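Local coordinates for fat acid-binding protein (Eubacterium ventriosum, PDB 3NYI) that binds the fatty acid stearic acid and probably serves as a lipid-binding protein of the DegV family, at residues Met4-Ala12 against Phe85-Thr93; Asp123-Leu134 against Leu155-Ile164. All blocks are in the same frame, centred on the assembly; numbering follows the deposited sequence.

Interaction 1 (Met4-Ala12 against Phe85-Thr93); sequences MYKIVSDSA and FPVVCFTIT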
loop_
_atom_site.group_PDB
_atom_site.type_symbol
_atom_site.label_atom_id
_atom_site.label_comp_id
_atom_site.label_asym_id
_atom_site.label_seq_id
_atom_site.Cartn_x
_atom_site.Cartn_y
_atom_site.Cartn_z
HETATM N N MSE A 4 -4.976 20.863 -13.935
HETATM C CA MSE A 4 -4.632 20.446 -12.579
HETATM C C MSE A 4 -5.598 19.387 -12.069
HETATM O O MSE A 4 -6.808 19.606 -12.001
HETATM C CB MSE A 4 -4.626 21.639 -11.619
HETATM C CG MSE A 4 -4.179 21.298 -10.201
HETATM SE SE MSE A 4 -4.279 22.811 -8.959
HETATM C CE MSE A 4 -3.666 21.907 -7.342
ATOM N N TYR A 5 -5.050 18.235 -11.705
ATOM C CA TYR A 5 -5.855 17.142 -11.184
ATOM C C TYR A 5 -5.797 17.099 -9.672
ATOM O O TYR A 5 -4.780 17.446 -9.057
ATOM C CB TYR A 5 -5.402 15.800 -11.768
ATOM C CG TYR A 5 -5.895 15.580 -13.172
ATOM C CD1 TYR A 5 -5.213 16.116 -14.261
ATOM C CD2 TYR A 5 -7.059 14.863 -13.412
ATOM C CE1 TYR A 5 -5.675 15.931 -15.552
ATOM C CE2 TYR A 5 -7.527 14.671 -14.698
ATOM C CZ TYR A 5 -6.833 15.205 -15.762
ATOM O OH TYR A 5 -7.305 15.013 -17.039
ATOM N N LYS A 6 -6.904 16.681 -9.072
ATOM C CA LYS A 6 -6.901 16.401 -7.660
ATOM C C LYS A 6 -6.745 14.892 -7.471
ATOM O O LYS A 6 -7.665 14.118 -7.762
ATOM C CB LYS A 6 -8.182 16.910 -7.012
ATOM C CG LYS A 6 -8.227 18.418 -6.886
ATOM C CD LYS A 6 -7.219 18.930 -5.871
ATOM C CE LYS A 6 -7.343 20.446 -5.711
ATOM N NZ LYS A 6 -6.623 20.964 -4.516
ATOM N N ILE A 7 -5.559 14.486 -7.023
ATOM C CA ILE A 7 -5.262 13.075 -6.768
ATOM C C ILE A 7 -5.800 12.655 -5.396
ATOM O O ILE A 7 -5.567 13.332 -4.395
ATOM C CB ILE A 7 -3.754 12.813 -6.882
ATOM C CG1 ILE A 7 -3.291 13.145 -8.306
ATOM C CG2 ILE A 7 -3.419 11.368 -6.508
ATOM C CD1 ILE A 7 -1.789 13.111 -8.511
ATOM N N VAL A 8 -6.549 11.554 -5.369
ATOM C CA VAL A 8 -7.108 11.020 -4.135
ATOM C C VAL A 8 -6.680 9.551 -3.972
ATOM O O VAL A 8 -6.504 8.835 -4.957
ATOM C CB VAL A 8 -8.659 11.119 -4.141
ATOM C CG1 VAL A 8 -9.266 10.640 -2.802
ATOM C CG2 VAL A 8 -9.103 12.560 -4.468
ATOM N N SER A 9 -6.474 9.120 -2.733
ATOM C CA SER A 9 -6.217 7.701 -2.459
ATOM C C SER A 9 -6.890 7.330 -1.156
ATOM O O SER A 9 -7.160 8.211 -0.332
ATOM C CB SER A 9 -4.714 7.429 -2.353
ATOM O OG SER A 9 -4.451 6.054 -2.060
ATOM N N ASP A 10 -7.185 6.041 -0.974
ATOM C CA ASP A 10 -7.611 5.561 0.330
ATOM C C ASP A 10 -6.372 5.448 1.202
ATOM O O ASP A 10 -5.237 5.489 0.704
ATOM C CB ASP A 10 -8.425 4.251 0.246
ATOM C CG ASP A 10 -7.611 3.061 -0.272
ATOM O OD1 ASP A 10 -6.379 3.075 -0.121
ATOM O OD2 ASP A 10 -8.220 2.099 -0.809
ATOM N N SER A 11 -6.574 5.327 2.505
ATOM C CA SER A 11 -5.450 5.430 3.436
ATOM C C SER A 11 -4.506 4.229 3.427
ATOM O O SER A 11 -3.520 4.213 4.165
ATOM C CB SER A 11 -5.941 5.703 4.866
ATOM O OG SER A 11 -6.827 4.682 5.284
ATOM N N ALA A 12 -4.786 3.233 2.591
ATOM C CA ALA A 12 -3.916 2.057 2.535
ATOM C C ALA A 12 -2.559 2.380 1.920
ATOM O O ALA A 12 -1.624 1.599 2.071
ATOM C CB ALA A 12 -4.584 0.894 1.758
ATOM N N PHE A 85 -12.565 20.817 -10.673
ATOM C CA PHE A 85 -11.375 19.965 -10.715
ATOM C C PHE A 85 -11.706 18.558 -11.204
ATOM O O PHE A 85 -12.656 17.935 -10.715
ATOM C CB PHE A 85 -10.755 19.830 -9.323
ATOM C CG PHE A 85 -9.936 21.007 -8.886
ATOM C CD1 PHE A 85 -8.697 21.257 -9.454
ATOM C CD2 PHE A 85 -10.381 21.834 -7.867
ATOM C CE1 PHE A 85 -7.922 22.332 -9.037
ATOM C CE2 PHE A 85 -9.614 22.906 -7.442
ATOM C CZ PHE A 85 -8.380 23.155 -8.031
ATOM N N PRO A 86 -10.910 18.042 -12.158
ATOM C CA PRO A 86 -10.990 16.623 -12.510
ATOM C C PRO A 86 -10.385 15.824 -11.355
ATOM O O PRO A 86 -9.470 16.309 -10.699
ATOM C CB PRO A 86 -10.089 16.507 -13.753
ATOM C CG PRO A 86 -9.766 17.896 -14.155
ATOM C CD PRO A 86 -9.881 18.746 -12.938
ATOM N N VAL A 87 -10.889 14.623 -11.106
ATOM C CA VAL A 87 -10.436 13.837 -9.963
ATOM C C VAL A 87 -9.862 12.497 -10.402
ATOM O O VAL A 87 -10.433 11.821 -11.254
ATOM C CB VAL A 87 -11.612 13.575 -8.979
ATOM C CG1 VAL A 87 -11.190 12.573 -7.906
ATOM C CG2 VAL A 87 -12.091 14.868 -8.355
ATOM N N VAL A 88 -8.728 12.111 -9.825
ATOM C CA VAL A 88 -8.217 10.764 -10.016
ATOM C C VAL A 88 -8.033 10.086 -8.674
ATOM O O VAL A 88 -7.318 10.585 -7.814
ATOM C CB VAL A 88 -6.850 10.759 -10.748
ATOM C CG1 VAL A 88 -6.461 9.341 -11.067
ATOM C CG2 VAL A 88 -6.934 11.582 -12.020
ATOM N N CYS A 89 -8.666 8.930 -8.503
ATOM C CA CYS A 89 -8.715 8.281 -7.201
ATOM C C CYS A 89 -8.141 6.859 -7.225
ATOM O O CYS A 89 -8.631 6.013 -7.970
ATOM C CB CYS A 89 -10.170 8.256 -6.717
ATOM S SG CYS A 89 -10.406 7.442 -5.134
ATOM N N PHE A 90 -7.116 6.604 -6.405
ATOM C CA PHE A 90 -6.495 5.273 -6.305
ATOM C C PHE A 90 -6.970 4.527 -5.062
ATOM O O PHE A 90 -7.104 5.108 -3.990
ATOM C CB PHE A 90 -4.973 5.389 -6.211
ATOM C CG PHE A 90 -4.335 5.977 -7.419
ATOM C CD1 PHE A 90 -3.779 5.153 -8.390
ATOM C CD2 PHE A 90 -4.272 7.356 -7.587
ATOM C CE1 PHE A 90 -3.178 5.692 -9.516
ATOM C CE2 PHE A 90 -3.669 7.905 -8.707
ATOM C CZ PHE A 90 -3.122 7.071 -9.677
ATOM N N THR A 91 -7.200 3.227 -5.198
ATOM C CA THR A 91 -7.606 2.435 -4.050
ATOM C C THR A 91 -6.709 1.229 -3.925
ATOM O O THR A 91 -6.010 0.847 -4.874
ATOM C CB THR A 91 -9.059 1.915 -4.170
ATOM O OG1 THR A 91 -9.129 0.923 -5.198
ATOM C CG2 THR A 91 -10.006 3.039 -4.518
ATOM N N ILE A 92 -6.744 0.632 -2.742
ATOM C CA ILE A 92 -6.075 -0.638 -2.503
ATOM C C ILE A 92 -6.631 -1.680 -3.492
ATOM O O ILE A 92 -7.764 -1.543 -3.977
ATOM C CB ILE A 92 -6.315 -1.075 -1.035
ATOM C CG1 ILE A 92 -5.381 -2.226 -0.625
ATOM C CG2 ILE A 92 -7.808 -1.448 -0.818
ATOM C CD1 ILE A 92 -5.483 -2.602 0.891
ATOM N N THR A 93 -5.843 -2.712 -3.795
ATOM C CA THR A 93 -6.298 -3.799 -4.672
ATOM C C THR A 93 -7.692 -4.330 -4.324
ATOM O O THR A 93 -8.014 -4.553 -3.160
ATOM C CB THR A 93 -5.310 -4.991 -4.687
ATOM O OG1 THR A 93 -5.879 -6.070 -5.439
ATOM C CG2 THR A 93 -5.009 -5.468 -3.279
#

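Interaction 2 (Asp123-Leu134 against Leu155-Ile164); sequences DSKQNTVTQALL and LDALMASARI. With STE (stearic acid), chain C.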
loop_
_atom_site.group_PDB
_atom_site.type_symbol
_atom_site.label_atom_id
_atom_site.label_comp_id
_atom_site.label_asym_id
_atom_site.label_seq_id
_atom_site.Cartn_x
_atom_site.Cartn_y
_atom_site.Cartn_z
ATOM N N ASP A 123 -8.423 0.987 -9.541
ATOM C CA ASP A 123 -7.961 -0.154 -8.741
ATOM C C ASP A 123 -6.442 -0.247 -8.898
ATOM O O ASP A 123 -5.938 -0.736 -9.912
ATOM C CB ASP A 123 -8.623 -1.438 -9.267
ATOM C CG ASP A 123 -8.084 -2.717 -8.607
ATOM O OD1 ASP A 123 -7.374 -2.649 -7.579
ATOM O OD2 ASP A 123 -8.378 -3.809 -9.141
ATOM N N SER A 124 -5.699 0.232 -7.911
ATOM C CA SER A 124 -4.242 0.280 -8.044
ATOM C C SER A 124 -3.595 -1.095 -8.241
ATOM O O SER A 124 -2.499 -1.185 -8.795
ATOM C CB SER A 124 -3.607 0.954 -6.819
ATOM O OG SER A 124 -3.533 0.067 -5.713
ATOM N N LYS A 125 -4.281 -2.142 -7.780
ATOM C CA LYS A 125 -3.755 -3.506 -7.694
ATOM C C LYS A 125 -2.574 -3.604 -6.732
ATOM O O LYS A 125 -1.849 -4.597 -6.733
ATOM C CB LYS A 125 -3.352 -4.060 -9.086
ATOM C CG LYS A 125 -4.465 -3.940 -10.121
ATOM C CD LYS A 125 -4.135 -4.661 -11.427
ATOM C CE LYS A 125 -4.117 -6.172 -11.234
ATOM N NZ LYS A 125 -3.929 -6.910 -12.530
ATOM N N GLN A 126 -2.389 -2.578 -5.909
ATOM C CA GLN A 126 -1.289 -2.553 -4.949
ATOM C C GLN A 126 -1.797 -2.367 -3.513
ATOM O O GLN A 126 -3.007 -2.417 -3.235
ATOM C CB GLN A 126 -0.359 -1.377 -5.271
ATOM C CG GLN A 126 -0.078 -1.168 -6.758
ATOM C CD GLN A 126 0.546 -2.391 -7.448
ATOM O OE1 GLN A 126 1.313 -3.139 -6.847
ATOM N NE2 GLN A 126 0.213 -2.583 -8.730
ATOM N N ASN A 127 -0.853 -2.132 -2.611
ATOM C CA ASN A 127 -1.162 -1.810 -1.216
ATOM C C ASN A 127 0.073 -1.137 -0.658
ATOM O O ASN A 127 1.183 -1.297 -1.208
ATOM C CB ASN A 127 -1.457 -3.095 -0.432
ATOM C CG ASN A 127 -1.847 -2.839 1.009
ATOM O OD1 ASN A 127 -2.270 -1.734 1.375
ATOM N ND2 ASN A 127 -1.685 -3.868 1.854
ATOM N N THR A 128 -0.112 -0.379 0.417
ATOM C CA THR A 128 1.000 0.244 1.135
ATOM C C THR A 128 2.120 0.719 0.175
ATOM O O THR A 128 1.841 1.518 -0.735
ATOM C CB THR A 128 1.493 -0.639 2.356
ATOM O OG1 THR A 128 2.568 0.014 3.051
ATOM C CG2 THR A 128 1.904 -2.079 1.934
ATOM N N VAL A 129 3.357 0.258 0.375
ATOM C CA VAL A 129 4.498 0.805 -0.386
ATOM C C VAL A 129 4.280 0.863 -1.924
ATOM O O VAL A 129 4.658 1.848 -2.554
ATOM C CB VAL A 129 5.857 0.123 -0.011
ATOM C CG1 VAL A 129 5.873 -1.350 -0.441
ATOM C CG2 VAL A 129 7.076 0.897 -0.608
ATOM N N THR A 130 3.688 -0.174 -2.525
ATOM C CA THR A 130 3.534 -0.162 -3.979
ATOM C C THR A 130 2.360 0.703 -4.401
ATOM O O THR A 130 2.329 1.187 -5.501
ATOM C CB THR A 130 3.391 -1.566 -4.622
ATOM O OG1 THR A 130 2.562 -2.393 -3.803
ATOM C CG2 THR A 130 4.783 -2.251 -4.826
ATOM N N GLN A 131 1.368 0.874 -3.529
ATOM C CA GLN A 131 0.331 1.821 -3.824
ATOM C C GLN A 131 0.933 3.219 -3.773
ATOM O O GLN A 131 0.636 4.047 -4.628
ATOM C CB GLN A 131 -0.835 1.698 -2.822
ATOM C CG GLN A 131 -2.085 2.463 -3.245
ATOM C CD GLN A 131 -3.233 2.160 -2.288
ATOM O OE1 GLN A 131 -3.222 1.126 -1.613
ATOM N NE2 GLN A 131 -4.214 3.057 -2.213
ATOM N N ALA A 132 1.784 3.485 -2.779
ATOM C CA ALA A 132 2.494 4.772 -2.722
ATOM C C ALA A 132 3.403 4.996 -3.957
ATOM O O ALA A 132 3.424 6.091 -4.549
ATOM C CB ALA A 132 3.307 4.864 -1.435
ATOM N N LEU A 133 4.132 3.957 -4.352
ATOM C CA LEU A 133 4.991 4.045 -5.557
ATOM C C LEU A 133 4.191 4.341 -6.823
ATOM O O LEU A 133 4.625 5.129 -7.667
ATOM C CB LEU A 133 5.789 2.749 -5.747
ATOM C CG LEU A 133 6.938 2.585 -4.749
ATOM C CD1 LEU A 133 7.499 1.167 -4.787
ATOM C CD2 LEU A 133 8.042 3.631 -5.037
ATOM N N LEU A 134 3.025 3.704 -6.966
ATOM C CA LEU A 134 2.203 3.944 -8.144
ATOM C C LEU A 134 1.661 5.370 -8.156
ATOM O O LEU A 134 1.708 6.051 -9.173
ATOM C CB LEU A 134 1.043 2.944 -8.235
ATOM C CG LEU A 134 0.164 3.111 -9.479
ATOM C CD1 LEU A 134 0.928 2.680 -10.746
ATOM C CD2 LEU A 134 -1.138 2.313 -9.343
ATOM N N LEU A 155 -0.191 3.243 -17.296
ATOM C CA LEU A 155 -0.649 2.686 -16.029
ATOM C C LEU A 155 -0.579 1.153 -15.938
ATOM O O LEU A 155 -0.113 0.620 -14.941
ATOM C CB LEU A 155 -2.077 3.154 -15.729
ATOM C CG LEU A 155 -2.453 3.050 -14.255
ATOM C CD1 LEU A 155 -1.714 4.130 -13.461
ATOM C CD2 LEU A 155 -3.959 3.186 -14.103
ATOM N N ASP A 156 -1.048 0.444 -16.962
ATOM C CA ASP A 156 -1.048 -1.019 -16.912
ATOM C C ASP A 156 0.348 -1.591 -16.692
ATOM O O ASP A 156 0.547 -2.469 -15.849
ATOM C CB ASP A 156 -1.629 -1.614 -18.194
ATOM C CG ASP A 156 -3.144 -1.477 -18.274
ATOM O OD1 ASP A 156 -3.771 -1.068 -17.268
ATOM O OD2 ASP A 156 -3.704 -1.785 -19.349
ATOM N N ALA A 157 1.304 -1.122 -17.484
ATOM C CA ALA A 157 2.673 -1.592 -17.375
ATOM C C ALA A 157 3.269 -1.262 -16.001
ATOM O O ALA A 157 3.977 -2.083 -15.405
ATOM C CB ALA A 157 3.540 -1.008 -18.505
ATOM N N LEU A 158 2.969 -0.070 -15.491
ATOM C CA LEU A 158 3.447 0.307 -14.160
ATOM C C LEU A 158 2.917 -0.662 -13.105
ATOM O O LEU A 158 3.667 -1.177 -12.262
ATOM C CB LEU A 158 3.012 1.733 -13.812
ATOM C CG LEU A 158 3.782 2.851 -14.504
ATOM C CD1 LEU A 158 3.189 4.227 -14.192
ATOM C CD2 LEU A 158 5.239 2.777 -14.100
HETATM N N MSE A 159 1.611 -0.907 -13.133
HETATM C CA MSE A 159 1.011 -1.802 -12.151
HETATM C C MSE A 159 1.556 -3.228 -12.238
HETATM O O MSE A 159 1.817 -3.869 -11.215
HETATM C CB MSE A 159 -0.509 -1.804 -12.296
HETATM C CG MSE A 159 -1.143 -0.463 -11.964
HETATM SE SE MSE A 159 -3.110 -0.635 -11.969
HETATM C CE MSE A 159 -3.386 -1.159 -13.830
ATOM N N ALA A 160 1.732 -3.720 -13.462
ATOM C CA ALA A 160 2.279 -5.065 -13.668
ATOM C C ALA A 160 3.716 -5.213 -13.135
ATOM O O ALA A 160 4.135 -6.307 -12.736
ATOM C CB ALA A 160 2.217 -5.441 -15.145
ATOM N N SER A 161 4.464 -4.111 -13.119
ATOM C CA SER A 161 5.874 -4.147 -12.739
ATOM C C SER A 161 6.050 -4.059 -11.234
ATOM O O SER A 161 7.108 -4.418 -10.712
ATOM C CB SER A 161 6.652 -2.999 -13.394
ATOM O OG SER A 161 6.429 -1.777 -12.688
ATOM N N ALA A 162 5.023 -3.577 -10.523
ATOM C CA ALA A 162 5.152 -3.369 -9.092
ATOM C C ALA A 162 5.312 -4.675 -8.323
ATOM O O ALA A 162 4.656 -5.676 -8.637
ATOM C CB ALA A 162 3.906 -2.563 -8.532
ATOM N N ARG A 163 6.161 -4.666 -7.297
ATOM C CA ARG A 163 6.293 -5.825 -6.403
ATOM C C ARG A 163 6.482 -5.365 -4.968
ATOM O O ARG A 163 7.173 -4.378 -4.723
ATOM C CB ARG A 163 7.530 -6.664 -6.741
ATOM C CG ARG A 163 7.541 -7.357 -8.099
ATOM C CD ARG A 163 6.468 -8.448 -8.158
ATOM N NE ARG A 163 6.589 -9.210 -9.400
ATOM C CZ ARG A 163 6.068 -8.839 -10.556
ATOM N NH1 ARG A 163 5.366 -7.710 -10.636
ATOM N NH2 ARG A 163 6.244 -9.597 -11.634
ATOM N N ILE A 164 5.926 -6.110 -4.015
ATOM C CA ILE A 164 6.373 -5.979 -2.638
ATOM C C ILE A 164 7.035 -7.277 -2.242
ATOM O O ILE A 164 6.503 -8.355 -2.511
ATOM C CB ILE A 164 5.213 -5.733 -1.616
ATOM C CG1 ILE A 164 4.303 -4.596 -2.060
ATOM C CG2 ILE A 164 5.815 -5.430 -0.235
ATOM C CD1 ILE A 164 3.119 -4.324 -1.082
HETATM C C1 STE C . -10.977 -3.577 4.431
HETATM O O1 STE C . -11.666 -3.444 3.466
HETATM O O2 STE C . -11.464 -3.972 5.449
HETATM C C2 STE C . -9.441 -3.460 4.294
HETATM C C3 STE C . -8.795 -4.865 4.182
HETATM C C4 STE C . -7.252 -4.738 4.159
HETATM C C5 STE C . -6.587 -6.086 3.799
HETATM C C6 STE C . -5.048 -5.941 3.841
HETATM C C7 STE C . -4.351 -7.302 3.585
HETATM C C8 STE C . -2.823 -7.056 3.483
HETATM C C9 STE C . -2.058 -8.379 3.252
HETATM C C10 STE C . -0.534 -8.080 3.250
HETATM C C11 STE C . -0.163 -7.447 1.907
HETATM C C12 STE C . 0.658 -6.139 1.993
HETATM C C13 STE C . 1.471 -5.965 3.286
HETATM C C14 STE C . 2.890 -5.503 2.856
HETATM C C15 STE C . 3.672 -4.915 4.053
HETATM C C16 STE C . 5.169 -4.825 3.666
HETATM C C17 STE C . 5.444 -3.484 2.951
HETATM C C18 STE C . 6.958 -3.290 2.708
#

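Interaction 1 (Met4-Ala12 against Phe85-Thr93)
Val8 sits at the middle of a parallel strand pair and is held by both its N-H and its C=O: its N donates to Val88 O at 2.7 Å, and its O accepts from Phe90 N over an equally short distance. The same ladder runs back through Lys6, whose N donates to Pro86 O while its O takes Val88 N, and forward to Asp10, whose N donates to Phe90 O at 3.2 Å. At Asp10 the carboxylate carries the pairing on. Its CG lies between the backbone N and the carbonyl carbon (chi1 65°), which swings OD2 over to Ile92 N at 2.8 Å, on the syn side, 26° out of the carboxylate plane. OD2 also accepts from Ser99, and OD1 closes an Asx turn with Ala12 N while taking a second bond from Gln131, so both oxygens of this buried acid are satisfied, which would probably favour its charged form. Ser9 OG donates to Asp10 O in the carbonyl plane, on a lone pair.

At the other end, Lys6 bends at chi2 (-69°) to lay its chain over the Phe85 ring, with CE 3.7 Å from the ring centroid. NZ adds a cation-pi contact over the same face, but its stronger partner is Asp24, in a salt bridge. Next to it, Pro86 CG rests over one face of the Tyr5 ring, and Tyr5 CD2 meets Val88 CG2 at 3.6 Å.

Strand 6-10 also bonds to strand 25-33, and 87-91 to 119-123, so this pair lies inside the sheet. Helix 70-81 covers the face carrying Lys6 and Val87 and helix 128-143 the Ile7 and Phe90 face: the three-layered alpha/beta arrangement of the N-terminal part of the DegV fold.

Interaction 2 (Asp123-Leu134 against Leu155-Ile164)
The selenomethionine at Met159 lays its selenium against the turn that leads into helix 128-143, in a helix-to-helix and helix-to-strand contact that joins the two sheet-bearing halves of the DegV fold. The chain bends at chi3 (-62°), and SE comes to 3.3 Å from Ser124 O and nearly as close to Asp123 O, while Lys125 crosses it at about a right angle with CG beside the selenium. From helix 128-143, Leu134 meets the same residue obliquely, CD2 resting 3.8 Å from Met159 CG, and its CD1 branch lies against Leu158 CB.

Gln126 folds back at chi2 (-58°), which brings its amide between Ser124 O and Met159 O. NE2 donates to both, each partner tilted from the amide plane; Ala162 N reaches Met159 O from the opposite face. OE1 abuts Ala162 CB.

Farther along, Ile164 passes Val129 in the opposite direction and crosses Thr130 obliquely, with CG1 3.3 Å from Thr130 OG1. Ile164, Thr128 and Val129 turn methyl groups to the tail of the bound stearic acid. Asn127, whose ND2 also bonds Ser276, places that nitrogen 3.3 Å from C12 of the chain.

In the fold
Both segments of interaction 1 precede those of interaction 2 in the sequence, and their centres lie 14 Å apart. Interaction 1 pairs two strands of the first mixed sheet; segment 123-134 begins at the end of strand 119-123 of that sheet, and segment 155-164 runs into strand 163-167 of the second. Helix 128-143 is common ground, since it packs on the first sheet and also touches strands 236-242 and 285-291 of the second. The contacts meet directly: Ser124 OG probably bonds Thr91 O, and Gln126 O probably accepts from Thr93 N. Ile92 from interaction 1 also comes near the stearic acid, consistent with a lipid site formed between the two sheets.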